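Local coordinates for protein putative aspartyl-tRNA synthetase (PDB 6OD8) that probably attaches L-aspartate to tRNA(Asp) at the expense of ATP, as a class II aminoacyl-tRNA synthetase of the aspartate type, at residues R391-N394 and L400-N403; L373-I378 and P384-Q389; D329-L334 and N471-F476. All coordinates share one frame; numbering follows the deposited sequence.

Contact 1: residues R391-N394 and L400-N403. With EDO (1,2-ethanediol), chain E; EDO (1,2-ethanediol), chain H.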
loop_
_atom_site.group_PDB
_atom_site.type_symbol
_atom_site.label_atom_id
_atom_site.label_comp_id
_atom_site.label_asym_id
_atom_site.label_seq_id
_atom_site.Cartn_x
_atom_site.Cartn_y
_atom_site.Cartn_z
ATOM N N ARG A 391 -0.182 33.085 6.810
ATOM C CA ARG A 391 0.763 32.571 7.785
ATOM C C ARG A 391 1.464 31.360 7.194
ATOM O O ARG A 391 0.890 30.634 6.378
ATOM C CB ARG A 391 0.076 32.110 9.079
ATOM C CG ARG A 391 -0.380 33.206 9.995
ATOM C CD ARG A 391 -1.076 32.586 11.204
ATOM N NE ARG A 391 -1.349 33.584 12.241
ATOM C CZ ARG A 391 -2.442 34.337 12.281
ATOM N NH1 ARG A 391 -3.371 34.209 11.334
ATOM N NH2 ARG A 391 -2.599 35.226 13.264
ATOM N N VAL A 392 2.693 31.130 7.636
ATOM C CA VAL A 392 3.304 29.814 7.472
ATOM C C VAL A 392 3.562 29.267 8.866
ATOM O O VAL A 392 3.703 30.030 9.824
ATOM C CB VAL A 392 4.608 29.865 6.637
ATOM C CG1 VAL A 392 4.343 30.495 5.275
ATOM C CG2 VAL A 392 5.701 30.597 7.382
ATOM N N HIS A 393 3.571 27.940 8.995
ATOM C CA HIS A 393 3.918 27.373 10.293
ATOM C C HIS A 393 5.353 27.736 10.683
ATOM O O HIS A 393 5.608 28.147 11.823
ATOM C CB HIS A 393 3.721 25.857 10.311
ATOM C CG HIS A 393 4.025 25.250 11.651
ATOM N ND1 HIS A 393 5.234 24.656 11.940
ATOM C CD2 HIS A 393 3.322 25.252 12.809
ATOM C CE1 HIS A 393 5.239 24.266 13.203
ATOM N NE2 HIS A 393 4.093 24.621 13.754
ATOM N N ASN A 394 6.304 27.606 9.752
ATOM C CA ASN A 394 7.716 27.693 10.130
ATOM C C ASN A 394 8.563 28.105 8.934
ATOM O O ASN A 394 8.135 28.011 7.782
ATOM C CB ASN A 394 8.240 26.361 10.717
ATOM C CG ASN A 394 8.275 25.227 9.696
ATOM O OD1 ASN A 394 9.133 25.192 8.802
ATOM N ND2 ASN A 394 7.364 24.274 9.847
ATOM N N LEU A 400 2.043 28.065 2.781
ATOM C CA LEU A 400 1.082 29.154 2.972
ATOM C C LEU A 400 -0.286 28.669 3.462
ATOM O O LEU A 400 -0.863 27.730 2.910
ATOM C CB LEU A 400 0.911 29.909 1.654
ATOM C CG LEU A 400 0.025 31.141 1.669
ATOM C CD1 LEU A 400 0.801 32.195 2.426
ATOM C CD2 LEU A 400 -0.237 31.577 0.230
ATOM N N ARG A 401 -0.815 29.353 4.479
ATOM C CA ARG A 401 -2.153 29.136 5.021
ATOM C C ARG A 401 -2.885 30.465 4.946
ATOM O O ARG A 401 -2.323 31.484 5.344
ATOM C CB ARG A 401 -2.103 28.679 6.486
ATOM C CG ARG A 401 -1.274 27.446 6.757
ATOM C CD ARG A 401 -1.332 27.074 8.235
ATOM N NE ARG A 401 -0.504 25.903 8.536
ATOM C CZ ARG A 401 -0.396 25.359 9.744
ATOM N NH1 ARG A 401 -1.075 25.876 10.766
ATOM N NH2 ARG A 401 0.395 24.303 9.931
ATOM N N ILE A 402 -4.110 30.463 4.408
ATOM C CA ILE A 402 -4.966 31.648 4.375
ATOM C C ILE A 402 -6.316 31.233 4.934
ATOM O O ILE A 402 -6.879 30.215 4.517
ATOM C CB ILE A 402 -5.124 32.243 2.957
ATOM C CG1 ILE A 402 -3.757 32.554 2.340
ATOM C CG2 ILE A 402 -5.973 33.540 2.990
ATOM C CD1 ILE A 402 -3.841 33.072 0.910
ATOM N N ASN A 403 -6.809 31.999 5.897
ATOM C CA ASN A 403 -8.158 31.785 6.400
ATOM C C ASN A 403 -9.171 31.900 5.263
ATOM O O ASN A 403 -9.038 32.748 4.371
ATOM C CB ASN A 403 -8.455 32.814 7.493
ATOM C CG ASN A 403 -9.885 32.793 7.918
ATOM O OD1 ASN A 403 -10.717 33.527 7.385
ATOM N ND2 ASN A 403 -10.198 31.944 8.876
HETATM C C1 EDO E . -5.054 30.692 8.723
HETATM O O1 EDO E . -4.350 29.534 9.176
HETATM C C2 EDO E . -4.080 31.667 8.062
HETATM O O2 EDO E . -3.521 32.561 9.031
HETATM C C1 EDO H . 4.763 22.288 8.070
HETATM O O1 EDO H . 6.151 21.967 8.258
HETATM C C2 EDO H . 4.014 22.321 9.395
HETATM O O2 EDO H . 4.446 21.233 10.221
#
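Arg401 and His393 run side by side across the hairpin and point the same way, the guanidinium and imidazole planes turned 27° from each other. The touch is made by His393 CB, which sits over one face of the guanidinium, 3.7 Å from Arg401 NH2. With CG anti to the backbone N of His393 (chi1 -178°), the ring is carried along beside the arginine. Its rotation is fixed by Asn394, whose ND2 donates almost straight to His393 ND1 (3.0 Å, 173°) in the plane of the ring. Beneath the side chains, Arg391 and Arg401 form an antiparallel hydrogen-bonded pair: Arg401 N donates to Arg391 O at 2.9 Å and Arg391 N to Arg401 O at 3.0 Å. Both side chains leave the same face of the sheet but soon part. Arg391 stretches away and gives NH1 to O2 of an ethanediol at 2.8 Å, whereas the extended Arg401 turns to helix 325-342, forming salt bridges to Glu332 through NE and to Asp329 through NH2. Because His393 ND1 accepts the hydrogen bond of the amide, that nitrogen probably carries no proton of its own, and the two acids probably balance the charge of the buried Arg401.

Contact 2: residues L373-I378 and P384-Q389. With EDO (1,2-ethanediol), chain E.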
loop_
_atom_site.group_PDB
_atom_site.type_symbol
_atom_site.label_atom_id
_atom_site.label_comp_id
_atom_site.label_asym_id
_atom_site.label_seq_id
_atom_site.Cartn_x
_atom_site.Cartn_y
_atom_site.Cartn_z
ATOM N N LEU A 373 5.583 40.682 2.387
ATOM C CA LEU A 373 4.149 40.794 2.607
ATOM C C LEU A 373 3.769 40.741 4.075
ATOM O O LEU A 373 2.587 40.882 4.390
ATOM C CB LEU A 373 3.391 39.692 1.853
ATOM C CG LEU A 373 3.570 39.663 0.335
ATOM C CD1 LEU A 373 2.864 38.428 -0.217
ATOM C CD2 LEU A 373 3.022 40.916 -0.294
ATOM N N GLY A 374 4.725 40.549 4.978
ATOM C CA GLY A 374 4.348 40.424 6.379
ATOM C C GLY A 374 3.504 39.200 6.670
ATOM O O GLY A 374 2.570 39.273 7.476
ATOM N N VAL A 375 3.810 38.072 6.020
ATOM C CA VAL A 375 3.187 36.796 6.353
ATOM C C VAL A 375 3.604 36.394 7.762
ATOM O O VAL A 375 4.772 36.547 8.150
ATOM C CB VAL A 375 3.601 35.740 5.311
ATOM C CG1 VAL A 375 3.194 34.333 5.722
ATOM C CG2 VAL A 375 3.007 36.091 3.945
ATOM N N GLY A 376 2.652 35.891 8.544
ATOM C CA GLY A 376 2.964 35.476 9.899
ATOM C C GLY A 376 3.735 34.167 9.919
ATOM O O GLY A 376 3.774 33.440 8.941
ATOM N N VAL A 377 4.396 33.888 11.042
ATOM C CA VAL A 377 5.153 32.649 11.237
ATOM C C VAL A 377 4.751 32.070 12.588
ATOM O O VAL A 377 5.147 32.597 13.631
ATOM C CB VAL A 377 6.671 32.862 11.174
ATOM C CG1 VAL A 377 7.391 31.513 11.243
ATOM C CG2 VAL A 377 7.079 33.644 9.924
ATOM N N ILE A 378 3.998 30.965 12.565
ATOM C CA ILE A 378 3.361 30.445 13.778
ATOM C C ILE A 378 4.402 30.027 14.812
ATOM O O ILE A 378 4.304 30.377 15.995
ATOM C CB ILE A 378 2.420 29.281 13.420
ATOM C CG1 ILE A 378 1.301 29.798 12.515
ATOM C CG2 ILE A 378 1.898 28.586 14.688
ATOM C CD1 ILE A 378 0.478 28.754 11.825
ATOM N N PRO A 384 0.753 38.097 11.532
ATOM C CA PRO A 384 0.834 38.658 10.182
ATOM C C PRO A 384 0.354 40.092 10.159
ATOM O O PRO A 384 -0.562 40.467 10.896
ATOM C CB PRO A 384 -0.078 37.750 9.346
ATOM C CG PRO A 384 -1.045 37.151 10.324
ATOM C CD PRO A 384 -0.347 37.122 11.672
ATOM N N THR A 385 1.023 40.903 9.340
ATOM C CA THR A 385 0.482 42.181 8.914
ATOM C C THR A 385 0.003 42.142 7.471
ATOM O O THR A 385 -0.533 43.140 6.993
ATOM C CB THR A 385 1.519 43.310 9.079
ATOM O OG1 THR A 385 2.624 43.098 8.191
ATOM C CG2 THR A 385 2.020 43.367 10.515
ATOM N N ASP A 386 0.218 41.027 6.769
ATOM C CA ASP A 386 -0.358 40.806 5.449
ATOM C C ASP A 386 -1.838 41.166 5.434
ATOM O O ASP A 386 -2.588 40.793 6.341
ATOM C CB ASP A 386 -0.150 39.336 5.081
ATOM C CG ASP A 386 -0.892 38.900 3.822
ATOM O OD1 ASP A 386 -1.185 39.711 2.933
ATOM O OD2 ASP A 386 -1.178 37.693 3.722
ATOM N N LYS A 387 -2.253 41.905 4.398
ATOM C CA LYS A 387 -3.656 42.304 4.294
ATOM C C LYS A 387 -4.589 41.099 4.315
ATOM O O LYS A 387 -5.705 41.193 4.830
ATOM C CB LYS A 387 -3.889 43.129 3.024
ATOM N N PHE A 388 -4.158 39.955 3.781
ATOM C CA PHE A 388 -4.981 38.755 3.835
ATOM C C PHE A 388 -4.567 37.817 4.963
ATOM O O PHE A 388 -5.069 36.695 5.038
ATOM C CB PHE A 388 -4.970 38.068 2.466
ATOM C CG PHE A 388 -5.486 38.970 1.371
ATOM C CD1 PHE A 388 -6.846 39.196 1.236
ATOM C CD2 PHE A 388 -4.612 39.641 0.530
ATOM C CE1 PHE A 388 -7.337 40.059 0.253
ATOM C CE2 PHE A 388 -5.089 40.502 -0.449
ATOM C CZ PHE A 388 -6.454 40.713 -0.589
ATOM N N GLN A 389 -3.701 38.274 5.866
ATOM C CA GLN A 389 -3.448 37.589 7.139
ATOM C C GLN A 389 -2.941 36.172 6.923
ATOM O O GLN A 389 -3.290 35.251 7.661
ATOM C CB GLN A 389 -4.690 37.592 8.024
ATOM C CG GLN A 389 -5.003 38.989 8.554
ATOM C CD GLN A 389 -4.002 39.438 9.610
ATOM O OE1 GLN A 389 -4.043 38.972 10.745
ATOM N NE2 GLN A 389 -3.080 40.327 9.232
HETATM C C1 EDO E . -5.054 30.692 8.723
HETATM O O1 EDO E . -4.350 29.534 9.176
HETATM C C2 EDO E . -4.080 31.667 8.062
HETATM O O2 EDO E . -3.521 32.561 9.031
#
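Gly374 O is gripped by two successive backbone amides of the facing loop. Thr385 N approaches in the carbonyl plane at 2.9 Å, though the bond is bent to 133° at the hydrogen; Asp386 N comes from above that plane at 3.0 Å and is straighter, at 155°. Pro384 CA adds a CH...O contact to the same oxygen. Beside this grip, Pro384 lays its CB against Gly376 N at 3.4 Å. Gly374, with its positive phi, completes a Schellman motif after helix 367-373. Asp386 CB lies 3.2 Å from Leu373 O. The CG of Asp386 is anti to the residue's own N (chi1 171°), which directs the carboxylate to where Phe388 N donates to Asp386 OD1 at 3.1 Å from above the carboxylate plane, making an Asx turn. The type I turn from Asp386 to Gln389 is tied further by Gln389 NE2, which reaches back to both Pro384 O and Asp386 O. The carboxylate continues to helix 427-441, with OD1 in a salt bridge to Arg440 and OD2 bonded to Tyr441. The contact thus lies between the end of helix 367-373 and helix 427-441, where strand 376-377 starts along strand 391-392.

Contact 3: residues D329-L334 and N471-F476. With EDO (1,2-ethanediol), chain H.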
loop_
_atom_site.group_PDB
_atom_site.type_symbol
_atom_site.label_atom_id
_atom_site.label_comp_id
_atom_site.label_asym_id
_atom_site.label_seq_id
_atom_site.Cartn_x
_atom_site.Cartn_y
_atom_site.Cartn_z
ATOM N N ASP A 329 -0.491 20.268 10.553
ATOM C CA ASP A 329 0.961 20.204 10.704
ATOM C C ASP A 329 1.526 18.941 10.052
ATOM O O ASP A 329 2.534 18.994 9.333
ATOM C CB ASP A 329 1.348 20.241 12.190
ATOM C CG ASP A 329 1.166 21.608 12.840
ATOM O OD1 ASP A 329 0.917 22.613 12.140
ATOM O OD2 ASP A 329 1.259 21.669 14.091
ATOM N N VAL A 330 0.897 17.786 10.311
ATOM C CA VAL A 330 1.364 16.526 9.726
ATOM C C VAL A 330 1.197 16.545 8.213
ATOM O O VAL A 330 2.106 16.171 7.472
ATOM C CB VAL A 330 0.629 15.332 10.368
ATOM C CG1 VAL A 330 0.763 14.060 9.528
ATOM C CG2 VAL A 330 1.200 15.098 11.793
ATOM N N ALA A 331 0.035 16.995 7.737
ATOM C CA ALA A 331 -0.246 17.012 6.299
ATOM C C ALA A 331 0.753 17.883 5.543
ATOM O O ALA A 331 1.209 17.514 4.455
ATOM C CB ALA A 331 -1.678 17.506 6.070
ATOM N N GLU A 332 1.096 19.055 6.094
ATOM C CA GLU A 332 2.056 19.924 5.413
ATOM C C GLU A 332 3.452 19.317 5.413
ATOM O O GLU A 332 4.185 19.421 4.416
ATOM C CB GLU A 332 2.094 21.303 6.075
ATOM C CG GLU A 332 0.880 22.156 5.783
ATOM C CD GLU A 332 0.895 23.458 6.568
ATOM O OE1 GLU A 332 1.708 23.567 7.513
ATOM O OE2 GLU A 332 0.101 24.373 6.247
ATOM N N SER A 333 3.870 18.759 6.545
ATOM C CA SER A 333 5.178 18.119 6.595
ATOM C C SER A 333 5.222 16.927 5.649
ATOM O O SER A 333 6.254 16.662 5.018
ATOM C CB SER A 333 5.500 17.673 8.027
ATOM O OG SER A 333 5.552 18.784 8.907
ATOM N N LEU A 334 4.096 16.210 5.535
ATOM C CA LEU A 334 4.017 15.063 4.629
ATOM C C LEU A 334 4.184 15.505 3.180
ATOM O O LEU A 334 4.947 14.904 2.411
ATOM C CB LEU A 334 2.669 14.346 4.823
ATOM C CG LEU A 334 2.226 13.371 3.745
ATOM C CD1 LEU A 334 3.137 12.152 3.762
ATOM C CD2 LEU A 334 0.771 12.932 3.949
ATOM N N ASN A 471 -13.812 23.221 11.865
ATOM C CA ASN A 471 -12.409 22.948 12.138
ATOM C C ASN A 471 -11.862 22.094 10.998
ATOM O O ASN A 471 -11.590 20.906 11.156
ATOM C CB ASN A 471 -12.271 22.222 13.469
ATOM C CG ASN A 471 -12.658 23.081 14.643
ATOM O OD1 ASN A 471 -12.609 24.305 14.556
ATOM N ND2 ASN A 471 -13.031 22.444 15.758
ATOM N N SER A 472 -11.688 22.730 9.839
ATOM C CA SER A 472 -11.366 21.980 8.626
ATOM C C SER A 472 -10.572 22.863 7.672
ATOM O O SER A 472 -10.576 24.086 7.795
ATOM C CB SER A 472 -12.637 21.486 7.935
ATOM O OG SER A 472 -13.372 22.573 7.416
ATOM N N TYR A 473 -9.906 22.233 6.702
ATOM C CA TYR A 473 -9.146 22.983 5.705
ATOM C C TYR A 473 -9.149 22.205 4.392
ATOM O O TYR A 473 -9.390 20.994 4.361
ATOM C CB TYR A 473 -7.695 23.243 6.172
ATOM C CG TYR A 473 -6.927 21.948 6.264
ATOM C CD1 TYR A 473 -6.301 21.399 5.137
ATOM C CD2 TYR A 473 -6.882 21.234 7.457
ATOM C CE1 TYR A 473 -5.642 20.168 5.198
ATOM C CE2 TYR A 473 -6.217 20.005 7.539
ATOM C CZ TYR A 473 -5.604 19.479 6.411
ATOM O OH TYR A 473 -4.963 18.264 6.501
ATOM N N ASP A 474 -8.839 22.911 3.306
ATOM C CA ASP A 474 -8.540 22.297 2.018
ATOM C C ASP A 474 -7.122 22.684 1.618
ATOM O O ASP A 474 -6.673 23.797 1.901
ATOM C CB ASP A 474 -9.489 22.777 0.906
ATOM C CG ASP A 474 -10.762 21.950 0.790
ATOM O OD1 ASP A 474 -11.049 21.120 1.679
ATOM O OD2 ASP A 474 -11.488 22.162 -0.211
ATOM N N MET A 475 -6.439 21.771 0.936
ATOM C CA MET A 475 -5.177 22.051 0.266
ATOM C C MET A 475 -5.357 22.084 -1.241
ATOM O O MET A 475 -6.106 21.291 -1.815
ATOM C CB MET A 475 -4.105 21.000 0.571
ATOM C CG MET A 475 -3.787 20.853 2.023
ATOM S SD MET A 475 -2.536 19.560 2.270
ATOM C CE MET A 475 -1.695 20.219 3.710
ATOM N N PHE A 476 -4.593 22.962 -1.883
ATOM C CA PHE A 476 -4.686 23.188 -3.315
ATOM C C PHE A 476 -3.305 23.054 -3.945
ATOM O O PHE A 476 -2.307 23.551 -3.404
ATOM C CB PHE A 476 -5.271 24.582 -3.623
ATOM C CG PHE A 476 -6.673 24.787 -3.090
ATOM C CD1 PHE A 476 -7.776 24.535 -3.896
ATOM C CD2 PHE A 476 -6.884 25.222 -1.786
ATOM C CE1 PHE A 476 -9.067 24.697 -3.410
ATOM C CE2 PHE A 476 -8.178 25.388 -1.288
ATOM C CZ PHE A 476 -9.274 25.145 -2.105
HETATM C C1 EDO H . 4.763 22.288 8.070
HETATM O O1 EDO H . 6.151 21.967 8.258
HETATM C C2 EDO H . 4.014 22.321 9.395
HETATM O O2 EDO H . 4.446 21.233 10.221
#
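Met475 and Ala331 bury more surface here than any other residues, and they meet methyl to methyl: Met475 CE stands 3.6 Å from Ala331 CB. The CB of Ala331 is directed at the strand. Met475 leaves its strand toward the helix with an extended chi2 (179°), and a turn about the CG-SD bond brings CE into the angle between Ala331 and the next residue of the helix. Tyr473, two residues earlier and on the same side of the strand, supplies the third main surface. Its hydroxyl end reaches the helix, with OH 3.4 Å from Ala331 CB, while the methyl lies obliquely to the ring. The Ala331 methyl is thus met by both a thioether methyl and a phenol end.

Glu332 takes a smaller share through its aliphatic part, CG lying 3.8 Å from Met475 CE where the two side chains cross. Its carboxylate goes to a different partner: OE2 forms a salt bridge with Arg401 of the neighbouring hairpin, so the residue joins an apolar seam to a buried ion pair. Leu328 and Phe335 of the same helix also touch Met475, whereas Asp329, turned away from the strand, is hydrogen-bonded through OD2 to Tyr68 OH of the second subunit.

No hydrogen bond links helix and strand. The axes of the short segments 329-334 and 472-476 pass 11.2 Å apart and run almost parallel, 11° between directions, as expected of a helix lying along a sheet. Strand 472-477 belongs to the large mixed sheet, flanked by strands 445-449 and 480-487. A mainly antiparallel sheet backed by helices is the hallmark of the class II aminoacyl-tRNA synthetase catalytic domain, and this contact seats helix 325-342 on it.

How the contacts relate
From the N terminus, helix 325-342 comes first, and its residues 329-334 meet 471-476, 137 residues later, so contact 3 closes the widest loop. The other two contacts nest inside that loop, in series: contact 2 closes between 373-378 and 384-389 before contact 1 opens as the hairpin of 391-394 and 400-403. Contacts 1 and 2 adjoin in one sheet, where Val392 N and Gly376 O lie 2.9 Å apart in a probable hydrogen bond. Contact 1 also reaches contact 3, through the acids of the helix, whereas contacts 2 and 3 do not touch. Together they tie the three strands at the 376-377 end of the large sheet to a strand further inside and its helix.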